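Local coordinates for protein N-acetyltransferase (Staphylococcus aureus subsp. aureus, PDB 4M85) that probably transfers the acetyl group of acetyl-CoA to an amine, as an N-acetyltransferase of the GNAT fold, at residues 4-7 / 11-14; 19-24 / 35-40; 45-48 / 54-57; 61-64 / 69-72; 119-124 / 128-133. All blocks are in the same frame, centred on the assembly; numbering follows the deposited sequence.

Contact 1: residues 4-7 / 11-14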
# COMPACT_ATOMS: atom_id res chain seq x y z
N MET A 4 -0.62 -19.30 -1.01
CA MET A 4 0.43 -18.98 -0.06
C MET A 4 0.68 -17.50 0.17
O MET A 4 0.63 -16.69 -0.78
CB MET A 4 1.70 -19.58 -0.57
CG MET A 4 2.84 -19.47 0.40
SD MET A 4 4.20 -20.26 -0.41
CE MET A 4 4.26 -19.35 -1.97
N ILE A 5 0.98 -17.18 1.43
CA ILE A 5 1.38 -15.85 1.83
C ILE A 5 2.90 -15.85 1.94
O ILE A 5 3.49 -16.68 2.63
CB ILE A 5 0.71 -15.45 3.15
CG1 ILE A 5 -0.81 -15.31 2.93
CG2 ILE A 5 1.27 -14.13 3.68
CD1 ILE A 5 -1.60 -15.33 4.22
N ARG A 6 3.54 -14.95 1.19
CA ARG A 6 4.99 -14.87 1.13
C ARG A 6 5.46 -13.47 0.79
O ARG A 6 4.66 -12.62 0.35
CB ARG A 6 5.53 -15.84 0.07
CG ARG A 6 4.86 -15.67 -1.30
CD ARG A 6 5.69 -16.20 -2.47
NE ARG A 6 5.00 -15.97 -3.74
CZ ARG A 6 5.16 -14.90 -4.52
NH1 ARG A 6 6.00 -13.93 -4.18
NH2 ARG A 6 4.48 -14.79 -5.64
N GLN A 7 6.76 -13.24 0.96
CA GLN A 7 7.36 -11.99 0.55
C GLN A 7 7.21 -11.83 -0.95
O GLN A 7 7.35 -12.79 -1.70
CB GLN A 7 8.84 -11.92 0.90
CG GLN A 7 9.15 -11.53 2.33
CD GLN A 7 8.81 -10.09 2.68
OE1 GLN A 7 8.46 -9.81 3.82
NE2 GLN A 7 8.92 -9.17 1.71
N GLU A 11 9.41 -10.11 -9.70
CA GLU A 11 8.47 -10.51 -10.75
C GLU A 11 7.00 -10.34 -10.38
O GLU A 11 6.11 -10.42 -11.26
CB GLU A 11 8.72 -11.96 -11.20
CG GLU A 11 9.25 -12.89 -10.11
CD GLU A 11 10.74 -12.70 -9.85
OE1 GLU A 11 11.51 -12.58 -10.84
OE2 GLU A 11 11.15 -12.62 -8.68
N ASP A 12 6.71 -10.09 -9.11
CA ASP A 12 5.34 -9.77 -8.71
C ASP A 12 4.95 -8.34 -9.07
O ASP A 12 3.79 -7.98 -9.00
CB ASP A 12 5.16 -9.95 -7.20
CG ASP A 12 5.35 -11.38 -6.76
OD1 ASP A 12 4.94 -12.33 -7.50
OD2 ASP A 12 5.88 -11.55 -5.64
N ARG A 13 5.92 -7.53 -9.46
CA ARG A 13 5.69 -6.08 -9.55
C ARG A 13 4.60 -5.63 -10.53
O ARG A 13 4.00 -4.58 -10.37
CB ARG A 13 7.00 -5.35 -9.84
CG ARG A 13 7.60 -5.56 -11.21
CD ARG A 13 8.96 -4.87 -11.21
NE ARG A 13 9.63 -4.90 -12.50
CZ ARG A 13 10.31 -5.93 -12.98
NH1 ARG A 13 10.39 -7.08 -12.31
NH2 ARG A 13 10.88 -5.84 -14.18
N PHE A 14 4.34 -6.43 -11.55
CA PHE A 14 3.36 -6.03 -12.55
C PHE A 14 1.92 -6.11 -11.98
O PHE A 14 1.11 -5.19 -12.19
CB PHE A 14 3.60 -6.82 -13.84
CG PHE A 14 5.00 -6.64 -14.35
CD1 PHE A 14 5.35 -5.51 -15.06
CD2 PHE A 14 5.99 -7.55 -14.02
CE1 PHE A 14 6.65 -5.30 -15.46
CE2 PHE A 14 7.30 -7.35 -14.41
CZ PHE A 14 7.63 -6.23 -15.14
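Arg6 and Asp12 approach from opposite directions and meet end-on: the two terminal nitrogens of the guanidinium face the two carboxylate oxygens, one to each. NH1 of Arg6 lies 2.8 Å from OD2 of Asp12 and uses the syn lone pair of that oxygen. The second bond, from Arg6 NH2 to Asp12 OD1 at 3.1 Å, is almost straight at 177°, and its nitrogen also comes from the syn side, somewhat out of the carboxylate plane. Guanidinium and carboxylate are 27° apart, nearly coplanar, so this is a bidentate salt bridge with a slight twist.

The arginine stands out from its strand. Its CG sits between the backbone N and the carbonyl carbon (chi1 52°), after which the chain runs extended to NE. That brings NH1 within 3.0 Å of Gln7 O, a bond close to the guanidinium plane that limits rotation of the group. NE makes a salt bridge with Glu64 of the neighbouring strand, while OD2 of Asp12 also accepts the backbone N-H of Arg9.

Asp12 is buried, and its carboxylate is met by two N-H groups of the positively charged Arg6 and by the backbone amide of Arg9. Such a setting would favour the ionised carboxylate. Bonds to two acids and a carbonyl in turn fix the guanidinium both in position and in rotation, linking the edge strand to the turn before helix 13-26.

Contact 2: residues 19-24 / 35-40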
# COMPACT_ATOMS: atom_id res chain seq x y z
N LEU A 19 -2.70 -3.22 -8.62
CA LEU A 19 -3.35 -3.03 -7.32
C LEU A 19 -3.15 -1.61 -6.79
O LEU A 19 -4.11 -0.96 -6.39
CB LEU A 19 -2.84 -4.06 -6.31
CG LEU A 19 -3.39 -5.49 -6.42
CD1 LEU A 19 -2.53 -6.50 -5.64
CD2 LEU A 19 -4.85 -5.59 -5.96
N VAL A 20 -1.89 -1.14 -6.79
CA VAL A 20 -1.55 0.21 -6.31
C VAL A 20 -2.23 1.23 -7.22
O VAL A 20 -2.81 2.18 -6.75
CB VAL A 20 -0.01 0.44 -6.29
CG1 VAL A 20 0.35 1.91 -6.04
CG2 VAL A 20 0.65 -0.45 -5.23
N TYR A 21 -2.16 1.02 -8.52
CA TYR A 21 -2.82 1.92 -9.46
C TYR A 21 -4.30 2.11 -9.10
O TYR A 21 -4.82 3.23 -9.10
CB TYR A 21 -2.69 1.41 -10.90
CG TYR A 21 -3.26 2.38 -11.89
CD1 TYR A 21 -4.57 2.26 -12.37
CD2 TYR A 21 -2.49 3.45 -12.31
CE1 TYR A 21 -5.09 3.20 -13.26
CE2 TYR A 21 -3.00 4.39 -13.18
CZ TYR A 21 -4.29 4.27 -13.66
OH TYR A 21 -4.73 5.24 -14.53
N MET A 22 -4.99 1.00 -8.82
CA MET A 22 -6.42 1.07 -8.47
C MET A 22 -6.65 1.90 -7.22
O MET A 22 -7.57 2.71 -7.16
CB MET A 22 -7.01 -0.33 -8.28
CG MET A 22 -7.53 -0.97 -9.55
SD MET A 22 -7.61 -2.75 -9.40
CE MET A 22 -8.23 -2.98 -7.71
N VAL A 23 -5.79 1.72 -6.23
CA VAL A 23 -5.92 2.49 -5.01
C VAL A 23 -5.71 3.98 -5.30
O VAL A 23 -6.47 4.82 -4.83
CB VAL A 23 -4.95 2.00 -3.92
CG1 VAL A 23 -4.96 2.95 -2.72
CG2 VAL A 23 -5.33 0.60 -3.47
N TRP A 24 -4.67 4.30 -6.07
CA TRP A 24 -4.36 5.71 -6.36
C TRP A 24 -5.45 6.36 -7.20
O TRP A 24 -5.67 7.56 -7.11
CB TRP A 24 -3.01 5.85 -7.08
CG TRP A 24 -1.78 5.55 -6.24
CD1 TRP A 24 -1.75 5.06 -4.95
CD2 TRP A 24 -0.42 5.71 -6.64
NE1 TRP A 24 -0.44 4.93 -4.53
CE2 TRP A 24 0.39 5.31 -5.55
CE3 TRP A 24 0.21 6.16 -7.82
CZ2 TRP A 24 1.79 5.34 -5.61
CZ3 TRP A 24 1.59 6.21 -7.86
CH2 TRP A 24 2.36 5.79 -6.76
N LEU A 35 -2.46 11.70 -16.20
CA LEU A 35 -1.40 11.01 -16.95
C LEU A 35 -1.87 9.67 -17.48
O LEU A 35 -2.78 9.06 -16.92
CB LEU A 35 -0.15 10.82 -16.11
CG LEU A 35 0.54 12.10 -15.66
CD1 LEU A 35 1.54 11.77 -14.57
CD2 LEU A 35 1.22 12.79 -16.84
N PRO A 36 -1.25 9.20 -18.58
CA PRO A 36 -1.69 7.94 -19.18
C PRO A 36 -1.40 6.78 -18.23
O PRO A 36 -0.33 6.76 -17.63
CB PRO A 36 -0.84 7.81 -20.44
CG PRO A 36 -0.19 9.13 -20.65
CD PRO A 36 -0.11 9.79 -19.31
N LYS A 37 -2.35 5.86 -18.11
CA LYS A 37 -2.25 4.68 -17.25
C LYS A 37 -1.02 3.87 -17.56
O LYS A 37 -0.43 3.26 -16.66
CB LYS A 37 -3.46 3.74 -17.44
CG LYS A 37 -4.82 4.43 -17.36
CD LYS A 37 -5.93 3.50 -16.85
CE LYS A 37 -7.07 4.25 -16.13
NZ LYS A 37 -7.49 5.51 -16.79
N ASP A 38 -0.66 3.82 -18.83
CA ASP A 38 0.48 3.06 -19.29
C ASP A 38 1.73 3.55 -18.60
O ASP A 38 2.56 2.75 -18.15
CB ASP A 38 0.67 3.24 -20.80
CG ASP A 38 1.60 2.21 -21.40
OD1 ASP A 38 2.34 2.57 -22.33
OD2 ASP A 38 1.58 1.05 -20.95
N MET A 39 1.82 4.87 -18.50
CA MET A 39 3.01 5.52 -18.02
C MET A 39 3.09 5.41 -16.51
O MET A 39 4.15 5.17 -15.96
CB MET A 39 3.01 6.99 -18.42
CG MET A 39 4.38 7.57 -18.69
SD MET A 39 4.18 9.18 -19.48
CE MET A 39 3.74 10.16 -18.07
N VAL A 40 1.94 5.58 -15.85
CA VAL A 40 1.86 5.48 -14.39
C VAL A 40 2.15 4.05 -13.93
O VAL A 40 2.85 3.85 -12.96
CB VAL A 40 0.48 5.96 -13.89
CG1 VAL A 40 0.35 5.78 -12.37
CG2 VAL A 40 0.25 7.42 -14.26
O HOH W 1 -3.72 7.48 -15.08
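Helix 13-26 and the start of helix 37-49 come nearest at Tyr21 and Val40, their CA atoms 7.7 Å apart, and the Tyr21 side chain carries most of the contact. Tyr21 has its CG anti to the backbone N (chi1 -175°), which sends the ring straight across toward the second segment. Val40 meets it edge-on: CG1 of Val40 lies in the ring plane, 3.7 Å from CD2 of Tyr21, and the two side chains run at about a right angle.

Further out, the aliphatic part of Lys37 passes across the end of the phenol, again at roughly a right angle. The lysine is exposed and the exact course of its chain there is doubtful, since it puts Lys37 CG only 2.9 Å from Tyr21 OH.

A water completes the end of the tyrosine. The phenol OH donates to it at 2.5 Å, a short distance, and the water in turn donates to Leu35 O at 2.6 Å, so a polar group at the end of a buried ring reaches the backbone just ahead of the helix. Pro36 takes the N-cap position there, and its carbonyl accepts from the backbone N-H groups of both Met39 and Val40.

Around this pair, Leu41 of helix 37-49 and Val32 of helix 30-34 also touch Tyr21. Helix 95-98 packs on Leu35 and Met39, while Leu19 touches Phe122, just past strand 114-121.

Contact 3: residues 45-48 / 54-57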
# COMPACT_ATOMS: atom_id res chain seq x y z
N GLU A 45 5.66 0.04 -11.31
CA GLU A 45 6.41 -1.17 -11.48
C GLU A 45 7.89 -0.94 -11.15
O GLU A 45 8.52 -1.73 -10.46
CB GLU A 45 6.32 -1.67 -12.93
CG GLU A 45 4.95 -2.20 -13.36
CD GLU A 45 4.81 -2.27 -14.87
OE1 GLU A 45 5.83 -2.14 -15.56
OE2 GLU A 45 3.67 -2.45 -15.39
N LYS A 46 8.44 0.15 -11.67
CA LYS A 46 9.84 0.46 -11.40
C LYS A 46 10.05 0.79 -9.93
O LYS A 46 11.10 0.47 -9.37
CB LYS A 46 10.32 1.62 -12.29
CG LYS A 46 10.55 1.23 -13.73
CD LYS A 46 10.70 2.45 -14.63
CE LYS A 46 11.24 2.08 -16.00
NZ LYS A 46 10.85 3.08 -17.02
N SER A 47 9.05 1.46 -9.33
CA SER A 47 9.08 1.83 -7.91
C SER A 47 9.24 0.61 -6.99
O SER A 47 9.69 0.77 -5.85
CB SER A 47 7.84 2.63 -7.50
OG SER A 47 6.68 1.84 -7.25
N CYS A 48 8.86 -0.56 -7.49
CA CYS A 48 8.88 -1.81 -6.72
C CYS A 48 10.26 -2.46 -6.66
O CYS A 48 10.50 -3.20 -5.73
CB CYS A 48 7.89 -2.85 -7.30
SG CYS A 48 6.12 -2.43 -7.16
N ARG A 54 8.18 3.65 -1.24
CA ARG A 54 7.11 3.09 -0.39
C ARG A 54 6.72 1.66 -0.81
O ARG A 54 6.64 0.73 0.03
CB ARG A 54 5.87 3.97 -0.51
CG ARG A 54 5.90 5.28 0.27
CD ARG A 54 4.73 6.13 -0.17
NE ARG A 54 4.78 7.50 0.32
CZ ARG A 54 4.24 7.95 1.45
NH1 ARG A 54 3.58 7.13 2.28
NH2 ARG A 54 4.32 9.23 1.75
N THR A 55 6.49 1.50 -2.11
CA THR A 55 6.06 0.21 -2.67
C THR A 55 7.21 -0.76 -3.03
O THR A 55 7.00 -1.68 -3.81
CB THR A 55 5.15 0.43 -3.90
OG1 THR A 55 5.82 1.23 -4.85
CG2 THR A 55 3.90 1.17 -3.51
N PHE A 56 8.40 -0.58 -2.46
CA PHE A 56 9.46 -1.58 -2.67
C PHE A 56 8.93 -2.97 -2.38
O PHE A 56 8.16 -3.15 -1.44
CB PHE A 56 10.70 -1.35 -1.81
CG PHE A 56 11.98 -1.86 -2.42
CD1 PHE A 56 12.97 -2.47 -1.64
CD2 PHE A 56 12.25 -1.66 -3.80
CE1 PHE A 56 14.18 -2.90 -2.23
CE2 PHE A 56 13.42 -2.10 -4.37
CZ PHE A 56 14.40 -2.72 -3.59
N TYR A 57 9.36 -3.96 -3.16
CA TYR A 57 8.91 -5.35 -2.96
C TYR A 57 9.32 -5.88 -1.60
O TYR A 57 8.69 -6.81 -1.08
CB TYR A 57 9.41 -6.29 -4.10
CG TYR A 57 10.87 -6.64 -4.05
CD1 TYR A 57 11.80 -5.85 -4.70
CD2 TYR A 57 11.32 -7.76 -3.37
CE1 TYR A 57 13.14 -6.15 -4.67
CE2 TYR A 57 12.67 -8.07 -3.31
CZ TYR A 57 13.58 -7.26 -3.96
OH TYR A 57 14.92 -7.53 -3.92
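Ser47 and Thr55 both turn their hydroxyls into the position between the backbone N and the carbonyl carbon, with chi1 at 80° and 57°, and this brings Ser47 OG and Thr55 OG1 to 2.6 Å. The serine oxygen is also tied back into its own helix by a hydrogen bond with Ile44 O. Tyr57 takes the corresponding first torsion, which swings its ring back beside the end of the helix.

Cys48 O is met by both aromatic residues of the second segment. It accepts the backbone N-H of Tyr57 at 2.9 Å, with the nitrogen in the carbonyl plane, on a lone pair. The same oxygen lies in the plane of the Tyr57 ring, 3.1 Å from CD1 at its edge. From the other aromatic residue, Phe56 CD2 comes to 3.0 Å of Cys48 O, at an oblique angle to that ring. The two aromatics also touch each other, CD1 of Tyr57 lying over the rim of one face of Phe56.

This is the turn by which the GNAT chain leaves helix 37-49 and heads for strand 60-65: the carbonyl near the last turn of the helix accepts the N-H of a residue nine positions on, so the loop doubles back tightly. Two residues before Tyr57, Thr55 O receives the CA-H of Cys48, with 3.5 Å between CA and O and an angle of 150° at the hydrogen.

Arg54 leads away from the helix to salt bridges with Glu81 and Glu85, while Cys48 packs against Arg13 and Ile16 of helix 13-26.

Contact 4: residues 61-64 / 69-72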
# COMPACT_ATOMS: atom_id res chain seq x y z
N LEU A 61 4.05 -8.13 1.35
CA LEU A 61 3.63 -9.54 1.35
C LEU A 61 2.49 -9.72 0.34
O LEU A 61 1.60 -8.88 0.24
CB LEU A 61 3.15 -10.03 2.72
CG LEU A 61 4.08 -9.86 3.92
CD1 LEU A 61 3.35 -10.39 5.13
CD2 LEU A 61 5.39 -10.62 3.74
N VAL A 62 2.53 -10.82 -0.40
CA VAL A 62 1.49 -11.12 -1.37
C VAL A 62 0.78 -12.39 -0.95
O VAL A 62 1.37 -13.26 -0.29
CB VAL A 62 2.03 -11.26 -2.81
CG1 VAL A 62 2.75 -9.98 -3.24
CG2 VAL A 62 2.99 -12.43 -2.95
N TYR A 63 -0.50 -12.45 -1.35
CA TYR A 63 -1.29 -13.68 -1.32
C TYR A 63 -1.35 -14.27 -2.74
O TYR A 63 -1.98 -13.71 -3.63
CB TYR A 63 -2.70 -13.42 -0.79
CG TYR A 63 -3.41 -14.67 -0.30
CD1 TYR A 63 -3.93 -15.60 -1.20
CD2 TYR A 63 -3.59 -14.92 1.08
CE1 TYR A 63 -4.60 -16.75 -0.75
CE2 TYR A 63 -4.23 -16.07 1.53
CZ TYR A 63 -4.74 -16.99 0.60
OH TYR A 63 -5.41 -18.13 1.02
N GLU A 64 -0.65 -15.37 -2.92
CA GLU A 64 -0.56 -16.05 -4.19
C GLU A 64 -1.63 -17.16 -4.26
O GLU A 64 -1.63 -18.06 -3.43
CB GLU A 64 0.84 -16.62 -4.34
CG GLU A 64 1.11 -17.28 -5.69
CD GLU A 64 2.42 -18.00 -5.73
OE1 GLU A 64 3.43 -17.44 -5.22
OE2 GLU A 64 2.44 -19.13 -6.26
N VAL A 69 -0.76 -13.47 -8.20
CA VAL A 69 -0.92 -12.53 -7.07
C VAL A 69 -2.38 -12.10 -6.97
O VAL A 69 -2.90 -11.42 -7.87
CB VAL A 69 -0.02 -11.27 -7.23
CG1 VAL A 69 -0.32 -10.20 -6.17
CG2 VAL A 69 1.44 -11.68 -7.17
N ALA A 70 -3.04 -12.53 -5.90
CA ALA A 70 -4.46 -12.23 -5.64
C ALA A 70 -4.63 -10.91 -4.89
O ALA A 70 -5.64 -10.23 -4.99
CB ALA A 70 -5.07 -13.35 -4.81
N GLY A 71 -3.63 -10.59 -4.09
CA GLY A 71 -3.68 -9.42 -3.24
C GLY A 71 -2.33 -9.13 -2.63
O GLY A 71 -1.42 -9.96 -2.70
N CYS A 72 -2.23 -7.97 -1.98
CA CYS A 72 -0.99 -7.60 -1.30
C CYS A 72 -1.20 -6.64 -0.17
O CYS A 72 -2.24 -5.99 -0.08
CB CYS A 72 0.03 -7.02 -2.26
SG CYS A 72 -0.35 -5.36 -2.81
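Two backbone hydrogen bonds join Tyr63 to the opposite strand, and they go to different residues. Tyr63 N donates to Gly71 O at 3.0 Å, meeting that oxygen from above the carbonyl plane. Tyr63 O instead receives Ala70 N at 2.8 Å, almost in line with the carbonyl bond.

Because Ala70 and Gly71 both face Tyr63, the 69-72 strand holds one residue more than its partner: a classic beta bulge in the antiparallel hairpin of strands 60-65 and 68-77. Val62 with Cys72 and Glu64 with Val69 are non-hydrogen-bonded pairs to either side of it.

Weaker CA-H...O contacts add to these toward the Leu61 end. Cys72 CA lies 3.3 Å from Leu61 O, and Val62 CA lies 3.4 Å from Gly71 O.

Apolar packing differs on the two faces. Val62, with CG1 anti to its carbonyl carbon (chi1 -58°), sets that methyl 4.1 Å from Cys72 CB, and its CB is 4.2 Å from Val69 CG1; helix 13-26 covers this face through Ile16 and Leu19. On the other face the Tyr63 ring passes Ala70, CD1 to CB 4.4 Å, and both residues touch Ile130 of helix 130-140.

Contact 5: residues 119-124 / 128-133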
# COMPACT_ATOMS: atom_id res chain seq x y z
N ILE A 119 -3.69 -2.24 1.77
CA ILE A 119 -4.17 -3.62 1.74
C ILE A 119 -5.11 -3.74 0.58
O ILE A 119 -6.16 -3.11 0.61
CB ILE A 119 -4.95 -4.04 3.00
CG1 ILE A 119 -4.12 -3.82 4.25
CG2 ILE A 119 -5.33 -5.50 2.89
CD1 ILE A 119 -4.87 -4.03 5.55
N ALA A 120 -4.75 -4.51 -0.44
CA ALA A 120 -5.49 -4.49 -1.70
C ALA A 120 -5.74 -5.89 -2.25
O ALA A 120 -4.88 -6.77 -2.16
CB ALA A 120 -4.75 -3.63 -2.73
N THR A 121 -6.92 -6.11 -2.81
CA THR A 121 -7.27 -7.42 -3.37
C THR A 121 -7.86 -7.21 -4.76
O THR A 121 -8.66 -6.30 -4.95
CB THR A 121 -8.29 -8.18 -2.47
OG1 THR A 121 -7.82 -8.21 -1.12
CG2 THR A 121 -8.45 -9.63 -2.89
N PHE A 122 -7.48 -8.04 -5.72
CA PHE A 122 -8.15 -8.04 -7.03
C PHE A 122 -9.63 -8.46 -6.89
O PHE A 122 -9.98 -9.36 -6.11
CB PHE A 122 -7.45 -8.96 -8.02
CG PHE A 122 -6.16 -8.42 -8.55
CD1 PHE A 122 -6.15 -7.27 -9.35
CD2 PHE A 122 -4.95 -9.04 -8.25
CE1 PHE A 122 -4.96 -6.77 -9.84
CE2 PHE A 122 -3.75 -8.54 -8.73
CZ PHE A 122 -3.76 -7.41 -9.53
N ALA A 123 -10.49 -7.78 -7.64
CA ALA A 123 -11.95 -8.03 -7.60
C ALA A 123 -12.33 -9.51 -7.76
O ALA A 123 -13.23 -10.00 -7.09
CB ALA A 123 -12.64 -7.16 -8.67
N ALA A 124 -11.62 -10.23 -8.62
CA ALA A 124 -11.90 -11.64 -8.89
C ALA A 124 -11.64 -12.54 -7.68
O ALA A 124 -12.11 -13.68 -7.64
CB ALA A 124 -11.07 -12.12 -10.08
N ARG A 128 -12.85 -13.80 -0.00
CA ARG A 128 -12.12 -14.98 0.45
C ARG A 128 -11.27 -14.74 1.69
O ARG A 128 -10.46 -15.57 2.05
CB ARG A 128 -11.22 -15.52 -0.67
CG ARG A 128 -11.96 -15.74 -1.98
CD ARG A 128 -11.03 -16.36 -3.02
NE ARG A 128 -11.65 -16.33 -4.35
CZ ARG A 128 -11.20 -17.02 -5.40
NH1 ARG A 128 -10.13 -17.81 -5.30
NH2 ARG A 128 -11.83 -16.91 -6.56
N GLY A 129 -11.47 -13.60 2.35
CA GLY A 129 -10.69 -13.25 3.54
C GLY A 129 -9.22 -12.93 3.29
O GLY A 129 -8.41 -12.97 4.23
N ILE A 130 -8.87 -12.61 2.06
CA ILE A 130 -7.48 -12.39 1.69
C ILE A 130 -6.86 -11.21 2.44
O ILE A 130 -5.74 -11.33 2.92
CB ILE A 130 -7.31 -12.25 0.14
CG1 ILE A 130 -7.32 -13.63 -0.49
CG2 ILE A 130 -6.01 -11.57 -0.20
CD1 ILE A 130 -7.70 -13.64 -1.95
N ALA A 131 -7.59 -10.10 2.57
CA ALA A 131 -7.08 -8.92 3.29
C ALA A 131 -6.88 -9.19 4.78
O ALA A 131 -5.89 -8.75 5.39
CB ALA A 131 -8.03 -7.74 3.10
N THR A 132 -7.85 -9.89 5.38
CA THR A 132 -7.78 -10.30 6.76
C THR A 132 -6.61 -11.22 6.99
O THR A 132 -5.88 -11.05 7.97
CB THR A 132 -9.08 -11.03 7.19
OG1 THR A 132 -10.19 -10.13 7.02
CG2 THR A 132 -9.00 -11.48 8.61
N LYS A 133 -6.42 -12.18 6.09
CA LYS A 133 -5.32 -13.12 6.21
C LYS A 133 -3.96 -12.42 6.07
O LYS A 133 -3.00 -12.76 6.77
CB LYS A 133 -5.43 -14.22 5.15
CG LYS A 133 -6.54 -15.25 5.40
CD LYS A 133 -6.56 -16.29 4.28
CE LYS A 133 -7.93 -16.90 4.04
NZ LYS A 133 -8.50 -17.48 5.30
O HOH W 2 -10.28 -9.30 0.69
O HOH W 3 -13.78 -14.65 -5.27
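Strand 114-121 and helix 130-140 open the beta-alpha-beta unit at the heart of the GNAT fold, and the turn between them fits the family's R/Q-x-x-G-x-G/A signature in Arg126, Gly129 and Ala131. In relatives this turn holds the pyrophosphate of acetyl-CoA; a similar role is likely here.

The closest packing is between Ile119 CG2 and Ala131 CB, 3.5 Å apart, the small alanine letting the helix sit close to the strand. Thr121 and Ile130 meet at a slant, with Thr121 OG1 3.9 Å from Ile130 CG2 and the two CG2 methyls 4.1 Å apart. Thr121 holds OG1 anti to the carbonyl carbon (chi1 -51°), on the side of the helix start, where a water lies 3.2 Å from OG1 and makes a weak bond with Ala131 N.

Nearer the Ala124 end of the loop, a second water bridges the turn: it accepts from Arg128 NE at 2.9 Å, in the guanidinium plane, and donates to Ala124 O at 3.1 Å. Gly129, at the N-cap, has the positive phi (69°) that glycine tolerates easily.

Ala120 and Phe122 hydrogen-bond through their backbones to Cys72 and Ala70 of strand 68-77. Helix 13-26 packs on Ala120 and Phe122, while Tyr162 of helix 156-164 touches Ile119.

How the contacts relate
From the N terminus the five contacts follow in series, none nested or crossed. Contact 1 closes the short turn from the edge strand into helix 13-26. Contact 2 spans a longer loop, holding helix 30-34, to bring helices 13-26 and 37-49 together, and contact 3 closes the turn that leaves the latter. Contact 4 is the next hairpin, its first strand beside 4-7, so contacts 1 and 4 touch within one sheet. Contact 5 continues that sheet from strand 68-77 to 114-121 and turns into helix 130-140. Leu19 of contact 2 packs on both contacts 4 and 5, while Arg13 and Phe14 of contact 1 reach contact 3.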